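PDB 6COJ: probable CoA-transferase alpha subunit from Rhodococcus jostii, which probably serves as the alpha subunit of a CoA-transferase-family enzyme, and its pocket here holds a CoA thioester of a bicyclic spirolactone acid. Local coordinates for residues I21-A26 with M48-A53; H190-Y195 with V221-L226; R213-E218 with D243-A248. The protein carries 1 engineered substitution. All coordinates share one frame; numbering follows the deposited sequence. Where two conformers were deposited one is given.

Interaction 1: I21-A26 with M48-A53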
loop_
_atom_site.group_PDB
_atom_site.type_symbol
_atom_site.label_atom_id
_atom_site.label_comp_id
_atom_site.label_asym_id
_atom_site.label_seq_id
_atom_site.Cartn_x
_atom_site.Cartn_y
_atom_site.Cartn_z
ATOM N N ILE A 21 -28.056 5.941 -7.888
ATOM C CA ILE A 21 -28.664 5.305 -9.054
ATOM C C ILE A 21 -29.149 3.915 -8.656
ATOM O O ILE A 21 -28.757 3.367 -7.623
ATOM C CB ILE A 21 -27.678 5.186 -10.236
ATOM C CG1 ILE A 21 -26.447 4.384 -9.808
ATOM C CG2 ILE A 21 -27.330 6.556 -10.800
ATOM C CD1 ILE A 21 -25.389 4.292 -10.883
ATOM N N SER A 22 -30.008 3.331 -9.494
ATOM C CA SER A 22 -30.520 1.991 -9.239
ATOM C C SER A 22 -29.544 0.935 -9.760
ATOM O O SER A 22 -28.603 1.228 -10.503
ATOM C CB SER A 22 -31.871 1.800 -9.920
ATOM O OG SER A 22 -31.686 1.743 -11.323
ATOM N N LEU A 23 -29.783 -0.316 -9.354
ATOM C CA LEU A 23 -29.002 -1.439 -9.865
ATOM C C LEU A 23 -29.053 -1.499 -11.384
ATOM O O LEU A 23 -28.018 -1.644 -12.046
ATOM C CB LEU A 23 -29.536 -2.751 -9.282
ATOM C CG LEU A 23 -29.242 -2.955 -7.796
ATOM C CD1 LEU A 23 -30.161 -4.024 -7.238
ATOM C CD2 LEU A 23 -27.791 -3.349 -7.598
ATOM N N ASP A 24 -30.261 -1.412 -11.953
ATOM C CA ASP A 24 -30.402 -1.483 -13.404
ATOM C C ASP A 24 -29.782 -0.265 -14.088
ATOM O O ASP A 24 -29.221 -0.389 -15.185
ATOM C CB ASP A 24 -31.876 -1.649 -13.781
ATOM C CG ASP A 24 -32.427 -3.028 -13.427
ATOM O OD1 ASP A 24 -31.642 -3.979 -13.244
ATOM O OD2 ASP A 24 -33.664 -3.170 -13.347
ATOM N N ASP A 25 -29.895 0.920 -13.471
ATOM C CA ASP A 25 -29.224 2.115 -13.989
ATOM C C ASP A 25 -27.724 1.888 -14.101
ATOM O O ASP A 25 -27.097 2.234 -15.110
ATOM C CB ASP A 25 -29.430 3.302 -13.037
ATOM C CG ASP A 25 -30.812 3.921 -13.115
ATOM O OD1 ASP A 25 -31.515 3.741 -14.128
ATOM O OD2 ASP A 25 -31.178 4.627 -12.147
ATOM N N ALA A 26 -27.119 1.345 -13.043
ATOM C CA ALA A 26 -25.673 1.154 -13.037
ATOM C C ALA A 26 -25.245 0.196 -14.140
ATOM O O ALA A 26 -24.295 0.472 -14.885
ATOM C CB ALA A 26 -25.215 0.659 -11.663
ATOM N N MET A 48 -23.154 -8.902 -5.264
ATOM C CA MET A 48 -24.009 -9.913 -5.873
ATOM C C MET A 48 -25.281 -9.311 -6.456
ATOM O O MET A 48 -25.777 -9.797 -7.482
ATOM C CB MET A 48 -24.342 -11.010 -4.860
ATOM C CG MET A 48 -23.155 -11.815 -4.367
ATOM S SD MET A 48 -22.332 -12.773 -5.651
ATOM C CE MET A 48 -23.480 -14.140 -5.800
ATOM N N ALA A 49 -25.821 -8.258 -5.834
ATOM C CA ALA A 49 -26.964 -7.575 -6.430
ATOM C C ALA A 49 -26.597 -6.968 -7.779
ATOM O O ALA A 49 -27.376 -7.050 -8.736
ATOM C CB ALA A 49 -27.526 -6.527 -5.466
ATOM N N LEU A 50 -25.405 -6.372 -7.888
ATOM C CA LEU A 50 -24.976 -5.851 -9.185
ATOM C C LEU A 50 -24.755 -6.977 -10.191
ATOM O O LEU A 50 -25.101 -6.839 -11.374
ATOM C CB LEU A 50 -23.723 -4.984 -9.022
ATOM C CG LEU A 50 -23.978 -3.566 -8.474
ATOM C CD1 LEU A 50 -22.691 -2.936 -7.908
ATOM C CD2 LEU A 50 -24.601 -2.653 -9.542
ATOM N N VAL A 51 -24.225 -8.117 -9.735
ATOM C CA VAL A 51 -24.056 -9.270 -10.623
ATOM C C VAL A 51 -25.408 -9.788 -11.111
ATOM O O VAL A 51 -25.570 -10.119 -12.293
ATOM C CB VAL A 51 -23.219 -10.370 -9.943
ATOM C CG1 VAL A 51 -23.251 -11.658 -10.768
ATOM C CG2 VAL A 51 -21.790 -9.897 -9.742
ATOM N N ARG A 52 -26.397 -9.877 -10.216
ATOM C CA ARG A 52 -27.735 -10.281 -10.648
ATOM C C ARG A 52 -28.323 -9.291 -11.649
ATOM O O ARG A 52 -29.030 -9.689 -12.583
ATOM C CB ARG A 52 -28.664 -10.469 -9.439
ATOM C CG ARG A 52 -28.365 -11.736 -8.629
ATOM C CD ARG A 52 -29.313 -11.944 -7.457
ATOM N NE ARG A 52 -29.092 -11.013 -6.351
ATOM C CZ ARG A 52 -28.253 -11.233 -5.339
ATOM N NH1 ARG A 52 -27.526 -12.353 -5.293
ATOM N NH2 ARG A 52 -28.140 -10.331 -4.375
ATOM N N ALA A 53 -28.032 -7.996 -11.483
ATOM C CA ALA A 53 -28.498 -7.014 -12.458
ATOM C C ALA A 53 -27.808 -7.211 -13.806
ATOM O O ALA A 53 -28.434 -7.043 -14.862
ATOM C CB ALA A 53 -28.295 -5.593 -11.923
HETATM O O HOH W 1 -30.044 -4.836 -15.338
#
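Leu23 reaches out from the first turn of helix 23-28 and lies across Ala49, Leu50 and Ala53 on one flank of helix 48-56. At the root of its side chain, CB rests on Ala53 CB at 4.1 Å, so the two backbones come close here. With CG anti to the carbonyl carbon (chi1 -71°), the branch is carried along the neighbouring helix toward its N-terminal end. There CD1 touches Ala49 CB at 4.0 Å. The other methyl, CD2, wedges between two residues, meeting Ala49 CB at 3.8 Å and Leu50 CD2 also at 3.8 Å. The leucine side chains cross obliquely, and Leu50 CD2 also meets the methyl of Ala26, one turn after Leu23, with 4.0 Å from Ala26 CB to that carbon. One methyl of Leu50 thus touches both residues of the first helix, and the small side chains of Ala49 and Ala53 are consistent with the close approach of the helices.

At the exposed Asp24 a water bridges the two helices. It gives hydrogen bonds to Asp24 OD1 and to Ala53 O, 2.8 Å from each, and the same carboxylate oxygen is paired with Arg56 in a salt bridge. Helix 23-28 begins in a capping box: Asp25 N donates to Ser22 OG at 2.9 Å, and Ser22 N returns a bond to Asp25 OD2, meeting that oxygen 32° out of the carboxylate plane. Beneath the pair, Ala26 leans on Phe214 and Val246, and Leu50 on Ser216. The arrangement is that of two neighbouring helices packed on one face of a parallel, Rossmann-like sheet, helix 48-56 being the connection in the beta-alpha-beta crossover from strand 35-38 to strand 62-65.

Interaction 2: H190-Y195 with V221-L226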
loop_
_atom_site.group_PDB
_atom_site.type_symbol
_atom_site.label_atom_id
_atom_site.label_comp_id
_atom_site.label_asym_id
_atom_site.label_seq_id
_atom_site.Cartn_x
_atom_site.Cartn_y
_atom_site.Cartn_z
ATOM N N HIS A 190 -22.361 10.714 -2.449
ATOM C CA HIS A 190 -21.276 11.218 -3.273
ATOM C C HIS A 190 -20.197 10.177 -3.530
ATOM O O HIS A 190 -19.247 10.463 -4.264
ATOM C CB HIS A 190 -20.635 12.441 -2.610
ATOM C CG HIS A 190 -21.614 13.462 -2.126
ATOM N ND1 HIS A 190 -22.442 14.168 -2.972
ATOM C CD2 HIS A 190 -21.876 13.913 -0.877
ATOM C CE1 HIS A 190 -23.189 14.995 -2.261
ATOM N NE2 HIS A 190 -22.858 14.865 -0.986
ATOM N N GLY A 191 -20.293 8.998 -2.919
ATOM C CA GLY A 191 -19.308 7.963 -3.123
ATOM C C GLY A 191 -18.298 7.783 -2.005
ATOM O O GLY A 191 -17.485 6.857 -2.089
ATOM N N ASN A 192 -18.282 8.643 -0.985
ATOM C CA ASN A 192 -17.511 8.295 0.197
ATOM C C ASN A 192 -18.085 7.015 0.781
ATOM O O ASN A 192 -19.308 6.871 0.881
ATOM C CB ASN A 192 -17.568 9.431 1.209
ATOM C CG ASN A 192 -16.954 10.702 0.686
ATOM O OD1 ASN A 192 -15.785 10.730 0.264
ATOM N ND2 ASN A 192 -17.748 11.772 0.677
ATOM N N ALA A 193 -17.217 6.060 1.112
ATOM C CA ALA A 193 -17.738 4.755 1.509
ATOM C C ALA A 193 -16.754 4.018 2.405
ATOM O O ALA A 193 -15.532 4.228 2.334
ATOM C CB ALA A 193 -18.129 3.885 0.308
ATOM N N ALA A 194 -17.306 3.134 3.235
ATOM C CA ALA A 194 -16.538 2.446 4.256
ATOM C C ALA A 194 -16.877 0.965 4.284
ATOM O O ALA A 194 -17.997 0.547 3.954
ATOM C CB ALA A 194 -16.796 3.025 5.647
ATOM N N TYR A 195 -15.899 0.172 4.703
ATOM C CA TYR A 195 -16.140 -1.195 5.122
ATOM C C TYR A 195 -16.193 -1.266 6.643
ATOM O O TYR A 195 -15.592 -0.453 7.354
ATOM C CB TYR A 195 -15.057 -2.144 4.595
ATOM C CG TYR A 195 -13.717 -2.053 5.304
ATOM C CD1 TYR A 195 -12.813 -1.046 4.993
ATOM C CD2 TYR A 195 -13.353 -2.987 6.276
ATOM C CE1 TYR A 195 -11.567 -0.964 5.634
ATOM C CE2 TYR A 195 -12.128 -2.911 6.924
ATOM C CZ TYR A 195 -11.236 -1.898 6.602
ATOM O OH TYR A 195 -10.011 -1.846 7.235
ATOM N N VAL A 221 -26.106 6.968 3.842
ATOM C CA VAL A 221 -26.271 7.892 4.955
ATOM C C VAL A 221 -25.647 9.226 4.562
ATOM O O VAL A 221 -24.936 9.331 3.566
ATOM C CB VAL A 221 -25.618 7.348 6.242
ATOM C CG1 VAL A 221 -26.255 6.021 6.648
ATOM C CG2 VAL A 221 -24.120 7.180 6.033
ATOM N N GLU A 222 -25.954 10.273 5.328
ATOM C CA GLU A 222 -25.274 11.535 5.061
ATOM C C GLU A 222 -23.803 11.425 5.462
ATOM O O GLU A 222 -23.416 10.603 6.297
ATOM C CB GLU A 222 -25.944 12.717 5.778
ATOM C CG GLU A 222 -27.394 13.012 5.357
ATOM C CD GLU A 222 -27.545 13.734 4.015
ATOM O OE1 GLU A 222 -26.635 14.484 3.602
ATOM O OE2 GLU A 222 -28.606 13.560 3.373
ATOM N N THR A 223 -22.980 12.274 4.843
ATOM C CA THR A 223 -21.533 12.225 5.048
ATOM C C THR A 223 -21.178 12.284 6.524
ATOM O O THR A 223 -20.343 11.509 7.009
ATOM C CB THR A 223 -20.859 13.386 4.318
ATOM O OG1 THR A 223 -21.212 13.361 2.930
ATOM C CG2 THR A 223 -19.330 13.289 4.444
ATOM N N GLU A 224 -21.823 13.179 7.264
ATOM C CA GLU A 224 -21.456 13.319 8.658
ATOM C C GLU A 224 -21.805 12.075 9.462
ATOM O O GLU A 224 -21.067 11.704 10.380
ATOM C CB GLU A 224 -22.069 14.588 9.233
ATOM C CG GLU A 224 -21.800 14.715 10.687
ATOM C CD GLU A 224 -20.405 15.280 10.968
ATOM O OE1 GLU A 224 -20.172 15.634 12.129
ATOM O OE2 GLU A 224 -19.542 15.338 10.048
ATOM N N GLU A 225 -22.900 11.399 9.117
ATOM C CA GLU A 225 -23.198 10.136 9.775
ATOM C C GLU A 225 -22.143 9.087 9.445
ATOM O O GLU A 225 -21.690 8.351 10.328
ATOM C CB GLU A 225 -24.593 9.655 9.372
ATOM C CG GLU A 225 -24.970 8.378 10.067
ATOM C CD GLU A 225 -26.414 7.973 9.856
ATOM O OE1 GLU A 225 -27.172 8.698 9.174
ATOM O OE2 GLU A 225 -26.779 6.910 10.381
ATOM N N LEU A 226 -21.733 9.013 8.178
ATOM C CA LEU A 226 -20.708 8.053 7.770
ATOM C C LEU A 226 -19.429 8.213 8.588
ATOM O O LEU A 226 -18.902 7.236 9.134
ATOM C CB LEU A 226 -20.415 8.219 6.278
ATOM C CG LEU A 226 -19.202 7.480 5.710
ATOM C CD1 LEU A 226 -19.454 5.985 5.724
ATOM C CD2 LEU A 226 -18.910 7.959 4.289
#
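Leu226 packs from the first turn of helix 223-229 onto Asn192 and the strand that follows it, 193-194, the middle strand of a small three-stranded antiparallel sheet flanked by strands 186-187 and 235-237. The contact seats the helix on this sheet, and its apolar part rests on the two methyls of that one leucine. A chi1 of 169° swings CG of Leu226 to the far side from its backbone N, and the side chain reaches from the helix to the strand, its two methyls spanning Ala193. CD2 lies on Asn192, 3.7 Å from Asn192 CB and 3.6 Å from Asn192 O. CD1 meets Ala194 CB at 4.0 Å, on the same side of the strand. Ala193, between them, points away from the helix and instead packs on Leu237 and Leu184. Leu235 and Leu186 close in on Leu226 from the two flanking strands.

Asn192 and Thr223 are joined through a shared carboxylate oxygen: Asp188 OD2 is hydrogen-bonded both to Asn192 ND2 and to Thr223 OG1, which holds the asparagine and the first turn of the helix in place. Asn192 ND2 has a further partner, an acidic side chain of another protein chain in the assembly, so the contact lies beside a subunit interface. Between the two side chains themselves there is only loose packing, Asn192 ND2 standing 4.4 Å from Thr223 CG2.

The His190 ring, its ND1 bonded to Arg17 O and its nearest atom about 3 Å from a bound sulfate, probably from the crystallisation liquor, meets the helix at its edge. The ring and the Thr223 side chain cross at about a right angle, and Thr223 OG1 sits in the ring plane, 3.9 Å from His190 CD2.

Interaction 3: R213-E218 with D243-A248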
loop_
_atom_site.group_PDB
_atom_site.type_symbol
_atom_site.label_atom_id
_atom_site.label_comp_id
_atom_site.label_asym_id
_atom_site.label_seq_id
_atom_site.Cartn_x
_atom_site.Cartn_y
_atom_site.Cartn_z
ATOM N N ARG A 213 -16.969 3.550 -12.046
ATOM C CA ARG A 213 -16.911 2.886 -10.751
ATOM C C ARG A 213 -18.285 2.908 -10.102
ATOM O O ARG A 213 -18.847 3.982 -9.864
ATOM C CB ARG A 213 -15.897 3.589 -9.849
ATOM C CG ARG A 213 -14.437 3.300 -10.191
ATOM C CD ARG A 213 -13.921 4.110 -11.368
ATOM N NE ARG A 213 -14.056 5.551 -11.153
ATOM C CZ ARG A 213 -13.157 6.293 -10.514
ATOM N NH1 ARG A 213 -12.064 5.729 -10.021
ATOM N NH2 ARG A 213 -13.351 7.594 -10.378
ATOM N N PHE A 214 -18.817 1.728 -9.798
ATOM C CA PHE A 214 -20.123 1.609 -9.161
ATOM C C PHE A 214 -19.964 0.888 -7.835
ATOM O O PHE A 214 -19.397 -0.209 -7.786
ATOM C CB PHE A 214 -21.102 0.898 -10.095
ATOM C CG PHE A 214 -21.275 1.627 -11.380
ATOM C CD1 PHE A 214 -22.032 2.780 -11.431
ATOM C CD2 PHE A 214 -20.561 1.237 -12.505
ATOM C CE1 PHE A 214 -22.140 3.493 -12.596
ATOM C CE2 PHE A 214 -20.671 1.944 -13.683
ATOM C CZ PHE A 214 -21.460 3.077 -13.726
ATOM N N VAL A 215 -20.430 1.523 -6.758
ATOM C CA VAL A 215 -20.399 0.938 -5.420
ATOM C C VAL A 215 -21.833 0.743 -4.962
ATOM O O VAL A 215 -22.628 1.692 -4.963
ATOM C CB VAL A 215 -19.598 1.782 -4.410
ATOM C CG1 VAL A 215 -20.147 3.191 -4.279
ATOM C CG2 VAL A 215 -19.576 1.091 -3.053
ATOM N N SER A 216 -22.183 -0.489 -4.623
ATOM C CA SER A 216 -23.413 -0.728 -3.891
ATOM C C SER A 216 -23.082 -0.746 -2.402
ATOM O O SER A 216 -21.988 -1.153 -2.005
ATOM C CB SER A 216 -24.101 -2.019 -4.361
ATOM O OG SER A 216 -23.248 -3.148 -4.251
ATOM N N VAL A 217 -24.009 -0.253 -1.581
ATOM C CA VAL A 217 -23.790 -0.179 -0.139
ATOM C C VAL A 217 -25.022 -0.705 0.577
ATOM O O VAL A 217 -26.144 -0.608 0.071
ATOM C CB VAL A 217 -23.456 1.248 0.369
ATOM C CG1 VAL A 217 -22.142 1.724 -0.201
ATOM C CG2 VAL A 217 -24.578 2.210 0.009
ATOM N N GLU A 218 -24.815 -1.251 1.783
ATOM C CA GLU A 218 -25.952 -1.703 2.583
ATOM C C GLU A 218 -26.914 -0.563 2.896
ATOM O O GLU A 218 -28.133 -0.768 2.961
ATOM C CB GLU A 218 -25.495 -2.343 3.895
ATOM C CG GLU A 218 -24.702 -3.628 3.775
ATOM C CD GLU A 218 -25.563 -4.765 3.250
ATOM O OE1 GLU A 218 -25.081 -5.471 2.342
ATOM O OE2 GLU A 218 -26.717 -4.909 3.701
ATOM N N ASP A 243 -18.340 6.684 -9.321
ATOM C CA ASP A 243 -19.228 7.389 -10.234
ATOM C C ASP A 243 -20.704 7.167 -9.959
ATOM O O ASP A 243 -21.502 8.064 -10.230
ATOM C CB ASP A 243 -18.896 7.042 -11.687
ATOM C CG ASP A 243 -17.450 7.324 -12.007
ATOM O OD1 ASP A 243 -17.050 8.509 -11.991
ATOM O OD2 ASP A 243 -16.697 6.360 -12.220
ATOM N N GLY A 244 -21.080 6.020 -9.417
ATOM C CA GLY A 244 -22.462 5.786 -9.042
ATOM C C GLY A 244 -22.536 5.020 -7.742
ATOM O O GLY A 244 -21.696 4.160 -7.454
ATOM N N VAL A 245 -23.563 5.345 -6.958
ATOM C CA VAL A 245 -23.810 4.750 -5.647
ATOM C C VAL A 245 -25.177 4.083 -5.674
ATOM O O VAL A 245 -26.179 4.735 -5.988
ATOM C CB VAL A 245 -23.775 5.820 -4.539
ATOM C CG1 VAL A 245 -24.158 5.210 -3.185
ATOM C CG2 VAL A 245 -22.416 6.483 -4.475
ATOM N N VAL A 246 -25.226 2.798 -5.324
ATOM C CA VAL A 246 -26.472 2.035 -5.297
ATOM C C VAL A 246 -26.746 1.613 -3.859
ATOM O O VAL A 246 -25.890 1.001 -3.214
ATOM C CB VAL A 246 -26.396 0.796 -6.206
ATOM C CG1 VAL A 246 -27.723 0.032 -6.169
ATOM C CG2 VAL A 246 -26.032 1.191 -7.639
ATOM N N GLU A 247 -27.934 1.926 -3.359
ATOM C CA GLU A 247 -28.337 1.420 -2.052
ATOM C C GLU A 247 -28.923 0.027 -2.239
ATOM O O GLU A 247 -29.975 -0.127 -2.865
ATOM C CB GLU A 247 -29.341 2.355 -1.382
ATOM C CG GLU A 247 -29.626 1.973 0.052
ATOM C CD GLU A 247 -30.260 3.102 0.833
ATOM O OE1 GLU A 247 -30.989 3.911 0.219
ATOM O OE2 GLU A 247 -30.016 3.190 2.055
ATOM N N ALA A 248 -28.248 -0.988 -1.704
ATOM C CA ALA A 248 -28.643 -2.385 -1.891
ATOM C C ALA A 248 -28.488 -3.138 -0.582
ATOM O O ALA A 248 -27.486 -3.830 -0.350
ATOM C CB ALA A 248 -27.839 -3.043 -3.016
HETATM O O HOH W 2 -14.788 9.356 -12.338
#
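Arg213 and Asp243 open this parallel strand pair with a two-pronged grip on one carboxylate oxygen. Asp243 OD2 accepts from Arg213 N at 2.8 Å through its anti lone pair, and from Arg213 NE at 3.0 Å on its syn side. The second bond is a salt bridge: the oxygen lies almost in the guanidinium plane, although that plane and the carboxylate stand 41° apart. Bends at chi2 and chi3 fold the arginine back to reach it. With an alanine here in place of Asp243, Arg213 N and NE would probably both lose their acceptor and the guanidinium its countercharge, though NH1 and NH2 would still be held by Cys207 O and Met240 O.

Arg213 O is doubly used as well, taking Asp243 N at 2.8 Å and Gly244 N at 3.1 Å. Beyond it the regular parallel pattern runs on: Val215 N donates to Gly244 O, Val246 N to Val215 O, Val217 N to Val246 O and Ala248 N to Val217 O, the last three at 2.8 Å. Phe214 CD1 comes to 3.9 Å from Gly244 CA, and a side chain on that glycine would clash with the ring. On the face opposite Phe214, Val215 and Val245 lie side by side.

Backbone bonds of Phe214 and Ser216 with Val182 join strand 213-217 to strand 177-184; His183 of that strand also bonds Ser216 OG through ND1 and Glu218 OE1 through NE2, and Tyr261 OH also bonds Glu218 OE1. Strand 244-247 is outermost, within this chain, in the seven-stranded parallel sheet of this Rossmann-like fold.

From the N terminus, interaction 1 closes first: residues 21-26 meet 48-53 around a loop holding strand 35-38, and this contact is finished before the others begin. Interactions 2 and 3 then cross, their segments alternating as 190-195, 213-218, 221-226 and 243-248, so that strand 213-217 leads into the helix seated by interaction 2. Interactions 1 and 3 touch directly: Ile21 N lies 2.9 Å from Val245 O, a probable hydrogen bond, and Leu23 packs on Val246. Interaction 2 meets interaction 3 where Gly191 touches Val245. The edge of the parallel sheet therefore links the helix pair to the small antiparallel sheet.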